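Cell division control protein 4 (Saccharomyces cerevisiae, PDB 3V7D) recognises phosphorylated targets such as the CDK inhibitor SIC1 for an SCF E3 ubiquitin ligase, which marks them for proteasomal degradation. Local coordinates at residues Arg50-Glu63 with Gln87-Ile99. The protein carries 1 engineered substitution. Residues are numbered along the deposited sequence; the frame is centred on the assembly and turned at random.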
ATOM      1  N   ARG B  50     -18.017 -11.104  13.168  1.00 39.65           N
ATOM      2  CA  ARG B  50     -18.488 -10.023  12.308  1.00 45.53           C
ATOM      3  C   ARG B  50     -18.782  -8.747  13.094  1.00 45.11           C
ATOM      4  O   ARG B  50     -19.285  -7.772  12.547  1.00 40.50           O
ATOM      5  CB  ARG B  50     -19.721 -10.473  11.524  1.00 40.24           C
ATOM      6  CG  ARG B  50     -19.433 -11.653  10.607  1.00 41.17           C
ATOM      7  CD  ARG B  50     -20.707 -12.242  10.041  1.00 41.17           C
ATOM      8  NE  ARG B  50     -21.447 -11.274   9.242  1.00 42.28           N
ATOM      9  CZ  ARG B  50     -22.703 -11.445   8.842  1.00 47.81           C
ATOM     10  NH1 ARG B  50     -23.362 -12.550   9.174  1.00 40.69           N
ATOM     11  NH2 ARG B  50     -23.303 -10.510   8.118  1.00 50.10           N
ATOM     12  N   LYS B  51     -18.443  -8.761  14.376  1.00 41.99           N
ATOM     13  CA  LYS B  51     -18.711  -7.643  15.263  1.00 42.51           C
ATOM     14  C   LYS B  51     -17.547  -6.656  15.263  1.00 40.67           C
ATOM     15  O   LYS B  51     -17.745  -5.449  15.380  1.00 37.05           O
ATOM     16  CB  LYS B  51     -18.923  -8.174  16.679  1.00 46.05           C
ATOM     17  CG  LYS B  51     -20.090  -7.597  17.442  1.00 58.39           C
ATOM     18  CD  LYS B  51     -20.161  -8.277  18.810  1.00 68.07           C
ATOM     19  CE  LYS B  51     -21.302  -7.763  19.668  1.00 72.97           C
ATOM     20  NZ  LYS B  51     -22.622  -8.300  19.235  1.00 72.84           N
ATOM     21  N   SER B  52     -16.328  -7.167  15.134  1.00 42.35           N
ATOM     22  CA  SER B  52     -15.150  -6.317  15.280  1.00 50.85           C
ATOM     23  C   SER B  52     -14.658  -5.743  13.960  1.00 47.97           C
ATOM     24  O   SER B  52     -14.521  -6.455  12.968  1.00 45.34           O
ATOM     25  CB  SER B  52     -14.012  -7.078  15.960  1.00 51.70           C
ATOM     26  OG  SER B  52     -13.666  -8.224  15.206  1.00 47.43           O
ATOM     27  N   THR B  53     -14.395  -4.443  13.966  1.00 51.44           N
ATOM     28  CA  THR B  53     -13.756  -3.780  12.846  1.00 47.04           C
ATOM     29  C   THR B  53     -12.269  -4.090  12.893  1.00 43.94           C
ATOM     30  O   THR B  53     -11.659  -4.428  11.878  1.00 48.30           O
ATOM     31  CB  THR B  53     -13.962  -2.252  12.921  1.00 47.81           C
ATOM     32  OG1 THR B  53     -15.316  -1.936  12.576  1.00 49.82           O
ATOM     33  CG2 THR B  53     -13.022  -1.525  11.969  1.00 49.44           C
ATOM     34  N   SER B  54     -11.701  -3.995  14.093  1.00 40.23           N
ATOM     35  CA  SER B  54     -10.262  -4.113  14.292  1.00 43.03           C
ATOM     36  C   SER B  54      -9.690  -5.420  13.751  1.00 42.97           C
ATOM     37  O   SER B  54      -8.594  -5.435  13.193  1.00 50.97           O
ATOM     38  CB  SER B  54      -9.900  -3.934  15.772  1.00 49.86           C
ATOM     39  OG  SER B  54     -10.442  -4.974  16.568  1.00 58.09           O
ATOM     40  N   LEU B  55     -10.434  -6.507  13.906  1.00 44.14           N
ATOM     41  CA  LEU B  55      -9.992  -7.807  13.414  1.00 39.54           C
ATOM     42  C   LEU B  55      -9.655  -7.744  11.928  1.00 39.76           C
ATOM     43  O   LEU B  55      -8.593  -8.193  11.505  1.00 41.49           O
ATOM     44  CB  LEU B  55     -11.070  -8.860  13.668  1.00 38.39           C
ATOM     45  CG  LEU B  55     -10.775 -10.336  13.395  1.00 43.57           C
ATOM     46  CD1 LEU B  55     -11.638 -11.187  14.299  1.00 46.38           C
ATOM     47  CD2 LEU B  55     -11.034 -10.699  11.943  1.00 48.18           C
ATOM     48  N   TRP B  56     -10.568  -7.184  11.141  1.00 44.52           N
ATOM     49  CA  TRP B  56     -10.393  -7.112   9.695  1.00 42.06           C
ATOM     50  C   TRP B  56      -9.460  -5.977   9.293  1.00 37.83           C
ATOM     51  O   TRP B  56      -8.775  -6.063   8.275  1.00 36.72           O
ATOM     52  CB  TRP B  56     -11.752  -7.003   8.999  1.00 45.36           C
ATOM     53  CG  TRP B  56     -12.574  -8.210   9.267  1.00 40.49           C
ATOM     54  CD1 TRP B  56     -13.614  -8.318  10.138  1.00 38.15           C
ATOM     55  CD2 TRP B  56     -12.379  -9.511   8.707  1.00 33.33           C
ATOM     56  NE1 TRP B  56     -14.101  -9.603  10.135  1.00 38.74           N
ATOM     57  CE2 TRP B  56     -13.357 -10.355   9.265  1.00 33.70           C
ATOM     58  CE3 TRP B  56     -11.483 -10.039   7.776  1.00 36.45           C
ATOM     59  CZ2 TRP B  56     -13.458 -11.700   8.929  1.00 35.80           C
ATOM     60  CZ3 TRP B  56     -11.585 -11.374   7.442  1.00 44.49           C
ATOM     61  CH2 TRP B  56     -12.568 -12.190   8.015  1.00 42.55           C
ATOM     62  N   LYS B  57      -9.427  -4.925  10.105  1.00 34.38           N
ATOM     63  CA  LYS B  57      -8.465  -3.847   9.914  1.00 40.20           C
ATOM     64  C   LYS B  57      -7.042  -4.385  10.032  1.00 37.47           C
ATOM     65  O   LYS B  57      -6.198  -4.117   9.177  1.00 33.29           O
ATOM     66  CB  LYS B  57      -8.687  -2.726  10.933  1.00 43.82           C
ATOM     67  CG  LYS B  57      -7.742  -1.543  10.752  1.00 48.70           C
ATOM     68  CD  LYS B  57      -7.950  -0.476  11.821  1.00 51.33           C
ATOM     69  CE  LYS B  57      -7.005   0.699  11.614  1.00 60.23           C
ATOM     70  NZ  LYS B  57      -7.160   1.751  12.658  1.00 67.48           N
ATOM     71  N   LYS B  58      -6.791  -5.156  11.089  1.00 30.78           N
ATOM     72  CA  LYS B  58      -5.482  -5.763  11.315  1.00 38.21           C
ATOM     73  C   LYS B  58      -5.052  -6.681  10.170  1.00 38.72           C
ATOM     74  O   LYS B  58      -3.902  -6.640   9.737  1.00 41.65           O
ATOM     75  CB  LYS B  58      -5.464  -6.541  12.635  1.00 41.73           C
ATOM     76  CG  LYS B  58      -5.415  -5.676  13.890  1.00 47.22           C
ATOM     77  CD  LYS B  58      -5.602  -6.530  15.138  1.00 51.42           C
ATOM     78  CE  LYS B  58      -5.198  -5.790  16.407  1.00 59.42           C
ATOM     79  NZ  LYS B  58      -6.034  -4.585  16.653  1.00 63.42           N
ATOM     80  N   LEU B  59      -5.972  -7.518   9.695  1.00 35.12           N
ATOM     81  CA  LEU B  59      -5.670  -8.434   8.593  1.00 33.51           C
ATOM     82  C   LEU B  59      -5.329  -7.674   7.312  1.00 35.82           C
ATOM     83  O   LEU B  59      -4.357  -8.006   6.628  1.00 37.42           O
ATOM     84  CB  LEU B  59      -6.833  -9.402   8.350  1.00 32.86           C
ATOM     85  CG  LEU B  59      -6.972 -10.548   9.354  1.00 32.79           C
ATOM     86  CD1 LEU B  59      -8.253 -11.325   9.127  1.00 34.53           C
ATOM     87  CD2 LEU B  59      -5.767 -11.470   9.264  1.00 34.56           C
ATOM     88  N   LEU B  60      -6.130  -6.655   7.001  1.00 31.54           N
ATOM     89  CA  LEU B  60      -5.887  -5.807   5.835  1.00 33.18           C
ATOM     90  C   LEU B  60      -4.524  -5.122   5.919  1.00 36.70           C
ATOM     91  O   LEU B  60      -3.789  -5.056   4.932  1.00 38.36           O
ATOM     92  CB  LEU B  60      -6.999  -4.764   5.682  1.00 26.32           C
ATOM     93  CG  LEU B  60      -8.315  -5.267   5.083  1.00 30.39           C
ATOM     94  CD1 LEU B  60      -9.459  -4.322   5.427  1.00 28.92           C
ATOM     95  CD2 LEU B  60      -8.192  -5.416   3.578  1.00 29.32           C
ATOM     96  N   ILE B  61      -4.187  -4.624   7.103  1.00 33.84           N
ATOM     97  CA  ILE B  61      -2.892  -3.993   7.312  1.00 33.88           C
ATOM     98  C   ILE B  61      -1.759  -5.014   7.234  1.00 36.25           C
ATOM     99  O   ILE B  61      -0.714  -4.743   6.644  1.00 39.39           O
ATOM    100  CB  ILE B  61      -2.840  -3.245   8.656  1.00 36.00           C
ATOM    101  CG1 ILE B  61      -3.769  -2.033   8.621  1.00 37.57           C
ATOM    102  CG2 ILE B  61      -1.414  -2.802   8.987  1.00 34.48           C
ATOM    103  CD1 ILE B  61      -3.876  -1.319   9.958  1.00 35.26           C
ATOM    104  N   SER B  62      -1.974  -6.194   7.811  1.00 35.07           N
ATOM    105  CA  SER B  62      -0.911  -7.198   7.883  1.00 40.77           C
ATOM    106  C   SER B  62      -0.549  -7.769   6.511  1.00 37.66           C
ATOM    107  O   SER B  62       0.562  -8.254   6.316  1.00 43.63           O
ATOM    108  CB  SER B  62      -1.277  -8.329   8.852  1.00 38.95           C
ATOM    109  OG  SER B  62      -2.359  -9.102   8.358  1.00 43.71           O
ATOM    110  N   GLU B  63      -1.484  -7.710   5.568  1.00 29.53           N
ATOM    111  CA  GLU B  63      -1.223  -8.183   4.215  1.00 31.99           C
ATOM    112  C   GLU B  63      -0.836  -7.038   3.274  1.00 35.06           C
ATOM    113  O   GLU B  63      -0.761  -7.226   2.056  1.00 29.57           O
ATOM    114  CB  GLU B  63      -2.445  -8.924   3.663  1.00 30.22           C
ATOM    115  CG  GLU B  63      -2.782 -10.215   4.399  1.00 38.28           C
ATOM    116  CD  GLU B  63      -1.754 -11.311   4.172  1.00 43.24           C
ATOM    117  OE1 GLU B  63      -1.127 -11.326   3.096  1.00 43.70           O
ATOM    118  OE2 GLU B  63      -1.577 -12.163   5.066  1.00 50.65           O
ATOM    119  N   GLN B  87     -19.648  -1.888   8.360  1.00 41.30           N
ATOM    120  CA  GLN B  87     -18.226  -1.648   8.169  1.00 42.87           C
ATOM    121  C   GLN B  87     -17.434  -2.942   8.280  1.00 39.83           C
ATOM    122  O   GLN B  87     -16.509  -3.172   7.508  1.00 38.38           O
ATOM    123  CB  GLN B  87     -17.693  -0.632   9.175  1.00 44.87           C
ATOM    124  CG  GLN B  87     -16.209  -0.350   8.995  1.00 47.00           C
ATOM    125  CD  GLN B  87     -15.735   0.824   9.817  1.00 56.17           C
ATOM    126  OE1 GLN B  87     -15.386   1.870   9.274  1.00 63.18           O
ATOM    127  NE2 GLN B  87     -15.720   0.660  11.137  1.00 56.79           N
ATOM    128  N   GLN B  88     -17.811  -3.786   9.237  1.00 42.08           N
ATOM    129  CA  GLN B  88     -17.127  -5.058   9.457  1.00 38.82           C
ATOM    130  C   GLN B  88     -17.213  -5.959   8.227  1.00 37.81           C
ATOM    131  O   GLN B  88     -16.208  -6.512   7.783  1.00 37.02           O
ATOM    132  CB  GLN B  88     -17.705  -5.788  10.674  1.00 34.69           C
ATOM    133  CG  GLN B  88     -17.516  -5.066  12.007  1.00 36.81           C
ATOM    134  CD  GLN B  88     -18.659  -4.106  12.336  1.00 40.45           C
ATOM    135  OE1 GLN B  88     -19.367  -3.636  11.448  1.00 40.31           O
ATOM    136  NE2 GLN B  88     -18.841  -3.823  13.622  1.00 38.45           N
ATOM    137  N   ASP B  89     -18.414  -6.099   7.680  1.00 33.53           N
ATOM    138  CA  ASP B  89     -18.626  -6.946   6.515  1.00 37.21           C
ATOM    139  C   ASP B  89     -17.944  -6.359   5.275  1.00 40.69           C
ATOM    140  O   ASP B  89     -17.430  -7.101   4.439  1.00 35.06           O
ATOM    141  CB  ASP B  89     -20.125  -7.165   6.264  1.00 42.24           C
ATOM    142  CG  ASP B  89     -20.791  -7.996   7.360  1.00 46.60           C
ATOM    143  OD1 ASP B  89     -20.091  -8.765   8.056  1.00 39.81           O
ATOM    144  OD2 ASP B  89     -22.023  -7.882   7.524  1.00 46.93           O
ATOM    145  N   ARG B  90     -17.944  -5.032   5.168  1.00 26.98           N
ATOM    146  CA  ARG B  90     -17.251  -4.347   4.085  1.00 31.60           C
ATOM    147  C   ARG B  90     -15.776  -4.721   4.104  1.00 36.64           C
ATOM    148  O   ARG B  90     -15.205  -5.088   3.075  1.00 33.80           O
ATOM    149  CB  ARG B  90     -17.384  -2.827   4.224  1.00 29.95           C
ATOM    150  CG  ARG B  90     -18.720  -2.253   3.797  1.00 38.42           C
ATOM    151  CD  ARG B  90     -18.819  -0.774   4.164  1.00 41.29           C
ATOM    152  NE  ARG B  90     -20.132  -0.213   3.848  1.00 45.26           N
ATOM    153  CZ  ARG B  90     -20.639   0.871   4.427  1.00 46.64           C
ATOM    154  NH1 ARG B  90     -19.947   1.510   5.362  1.00 47.45           N
ATOM    155  NH2 ARG B  90     -21.841   1.314   4.080  1.00 42.47           N
ATOM    156  N   LEU B  91     -15.168  -4.630   5.285  1.00 32.50           N
ATOM    157  CA  LEU B  91     -13.749  -4.909   5.447  1.00 30.91           C
ATOM    158  C   LEU B  91     -13.427  -6.385   5.208  1.00 35.94           C
ATOM    159  O   LEU B  91     -12.377  -6.716   4.655  1.00 33.38           O
ATOM    160  CB  LEU B  91     -13.270  -4.475   6.834  1.00 32.25           C
ATOM    161  CG  LEU B  91     -13.235  -2.969   7.115  1.00 33.68           C
ATOM    162  CD1 LEU B  91     -12.766  -2.722   8.533  1.00 33.63           C
ATOM    163  CD2 LEU B  91     -12.335  -2.229   6.126  1.00 31.57           C
ATOM    164  N   ARG B  92     -14.327  -7.269   5.630  1.00 33.00           N
ATOM    165  CA  ARG B  92     -14.146  -8.696   5.396  1.00 33.00           C
ATOM    166  C   ARG B  92     -14.208  -9.010   3.900  1.00 29.54           C
ATOM    167  O   ARG B  92     -13.355  -9.723   3.375  1.00 32.21           O
ATOM    168  CB  ARG B  92     -15.181  -9.528   6.169  1.00 33.73           C
ATOM    169  CG  ARG B  92     -15.243 -11.000   5.733  1.00 35.24           C
ATOM    170  CD  ARG B  92     -16.026 -11.870   6.720  1.00 35.92           C
ATOM    171  NE  ARG B  92     -17.352 -11.331   7.003  1.00 40.42           N
ATOM    172  CZ  ARG B  92     -18.445 -11.645   6.315  1.00 44.51           C
ATOM    173  NH1 ARG B  92     -18.365 -12.503   5.307  1.00 45.15           N
ATOM    174  NH2 ARG B  92     -19.612 -11.102   6.635  1.00 46.39           N
ATOM    175  N   LEU B  93     -15.209  -8.465   3.215  1.00 27.74           N
ATOM    176  CA  LEU B  93     -15.343  -8.690   1.776  1.00 36.34           C
ATOM    177  C   LEU B  93     -14.151  -8.123   1.002  1.00 37.75           C
ATOM    178  O   LEU B  93     -13.665  -8.736   0.051  1.00 37.83           O
ATOM    179  CB  LEU B  93     -16.653  -8.105   1.241  1.00 35.71           C
ATOM    180  CG  LEU B  93     -17.961  -8.770   1.701  1.00 49.87           C
ATOM    181  CD1 LEU B  93     -19.065  -8.527   0.678  1.00 56.74           C
ATOM    182  CD2 LEU B  93     -17.801 -10.267   1.976  1.00 44.43           C
ATOM    183  N   SER B  94     -13.687  -6.950   1.416  1.00 30.91           N
ATOM    184  CA  SER B  94     -12.513  -6.343   0.813  1.00 30.02           C
ATOM    185  C   SER B  94     -11.311  -7.257   1.010  1.00 33.71           C
ATOM    186  O   SER B  94     -10.526  -7.471   0.086  1.00 31.13           O
ATOM    187  CB  SER B  94     -12.235  -4.975   1.440  1.00 34.04           C
ATOM    188  OG  SER B  94     -11.076  -4.378   0.883  1.00 37.65           O
ATOM    189  N   PHE B  95     -11.174  -7.808   2.213  1.00 26.14           N
ATOM    190  CA  PHE B  95     -10.013  -8.631   2.508  1.00 31.63           C
ATOM    191  C   PHE B  95     -10.006  -9.902   1.669  1.00 33.87           C
ATOM    192  O   PHE B  95      -8.972 -10.289   1.120  1.00 32.04           O
ATOM    193  CB  PHE B  95      -9.932  -8.997   3.990  1.00 28.13           C
ATOM    194  CG  PHE B  95      -8.756  -9.863   4.307  1.00 34.02           C
ATOM    195  CD1 PHE B  95      -7.522  -9.295   4.597  1.00 29.54           C
ATOM    196  CD2 PHE B  95      -8.867 -11.244   4.275  1.00 30.12           C
ATOM    197  CE1 PHE B  95      -6.433 -10.089   4.863  1.00 31.98           C
ATOM    198  CE2 PHE B  95      -7.781 -12.042   4.538  1.00 33.57           C
ATOM    199  CZ  PHE B  95      -6.560 -11.465   4.834  1.00 36.41           C
ATOM    200  N   LEU B  96     -11.162 -10.552   1.587  1.00 29.37           N
ATOM    201  CA  LEU B  96     -11.281 -11.809   0.857  1.00 34.06           C
ATOM    202  C   LEU B  96     -10.985 -11.618  -0.624  1.00 35.28           C
ATOM    203  O   LEU B  96     -10.298 -12.434  -1.234  1.00 39.69           O
ATOM    204  CB  LEU B  96     -12.669 -12.424   1.056  1.00 34.83           C
ATOM    205  CG  LEU B  96     -12.926 -12.987   2.458  1.00 39.57           C
ATOM    206  CD1 LEU B  96     -14.360 -13.472   2.599  1.00 35.88           C
ATOM    207  CD2 LEU B  96     -11.945 -14.111   2.770  1.00 42.24           C
ATOM    208  N   GLU B  97     -11.498 -10.534  -1.192  1.00 34.30           N
ATOM    209  CA  GLU B  97     -11.226 -10.215  -2.589  1.00 37.40           C
ATOM    210  C   GLU B  97      -9.734  -9.953  -2.805  1.00 34.64           C
ATOM    211  O   GLU B  97      -9.130 -10.483  -3.740  1.00 34.73           O
ATOM    212  CB  GLU B  97     -12.060  -9.014  -3.053  1.00 36.25           C
ATOM    213  CG  GLU B  97     -11.723  -8.558  -4.466  1.00 50.81           C
ATOM    214  CD  GLU B  97     -12.727  -7.567  -5.034  1.00 65.08           C
ATOM    215  OE1 GLU B  97     -13.339  -6.807  -4.254  1.00 69.73           O
ATOM    216  OE2 GLU B  97     -12.906  -7.552  -6.271  1.00 72.39           O
ATOM    217  N   ASN B  98      -9.139  -9.153  -1.928  1.00 29.37           N
ATOM    218  CA  ASN B  98      -7.720  -8.836  -2.042  1.00 28.75           C
ATOM    219  C   ASN B  98      -6.801 -10.038  -1.846  1.00 30.78           C
ATOM    220  O   ASN B  98      -5.771 -10.148  -2.504  1.00 31.61           O
ATOM    221  CB  ASN B  98      -7.329  -7.710  -1.080  1.00 27.19           C
ATOM    222  CG  ASN B  98      -7.749  -6.347  -1.585  1.00 39.06           C
ATOM    223  OD1 ASN B  98      -8.511  -5.633  -0.931  1.00 44.34           O
ATOM    224  ND2 ASN B  98      -7.260  -5.980  -2.764  1.00 45.48           N
ATOM    225  N   ILE B  99      -7.164 -10.938  -0.942  1.00 33.86           N
ATOM    226  CA  ILE B  99      -6.298 -12.076  -0.665  1.00 35.76           C
ATOM    227  C   ILE B  99      -6.401 -13.091  -1.809  1.00 37.07           C
ATOM    228  O   ILE B  99      -5.433 -13.781  -2.131  1.00 37.10           O
ATOM    229  CB  ILE B  99      -6.591 -12.714   0.726  1.00 29.40           C
ATOM    230  CG1 ILE B  99      -5.350 -13.434   1.260  1.00 36.49           C
ATOM    231  CG2 ILE B  99      -7.798 -13.652   0.673  1.00 27.96           C
ATOM    232  CD1 ILE B  99      -4.207 -12.506   1.606  1.00 34.12           C
TER
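The indole of Trp-56 lies between two aliphatic groups: Arg-92 CB sits over the centre of one face, 3.7 Å from the centroid of the six-membered ring in a CH-pi contact, and Leu-55 CD2 covers the opposite face. The Arg-92 chain runs alongside the ring, CG anti to the backbone N (chi1 167°), bringing CD to 3.4 Å from Trp-56 CZ2. Phe-95 CD2 meets the indole edge, whereas the Phe-95 ring itself receives Leu-59 O and Glu-63 CG at its own edge and packs edge-to-face with Phe-32. Helices 53-62 and 87-99 run nearly parallel, 25° apart, and Leu-91 is a knob in the hole formed by Thr-53, Trp-56, Lys-57 and Leu-60; its CD2 is 3.6 Å from Leu-60 CD1.

Before helix 53-62 the contact turns polar. Arg-50 grips Asp-89 side-on, NE to OD1 at 3.1 Å and NH2 to OD2 at 3.0 Å, both bonds nearly straight and close to the guanidinium plane, though the carboxylate is turned 34° from it. Arg-92 NH2 adds a 2.8 Å bond to Asp-89 OD1, from the same face as Arg-50 NE, and also bonds a polar side chain of the partner protein's chain. Gln-88, its chain bent at chi2, sends NE2 to Lys-51 O at 2.6 Å, from above the carbonyl plane.

A leucine in place of Arg-50 would probably leave the Asp-89 carboxylate with Arg-92 as its one remaining partner in this network and freer to turn. The contact thus joins helix 53-62 of the F-box region to the helix leading on to the WD40 propeller through an aromatic-aliphatic core and a salt-bridge network, in which the shared carboxylate probably offsets the charge of two close guanidinium groups.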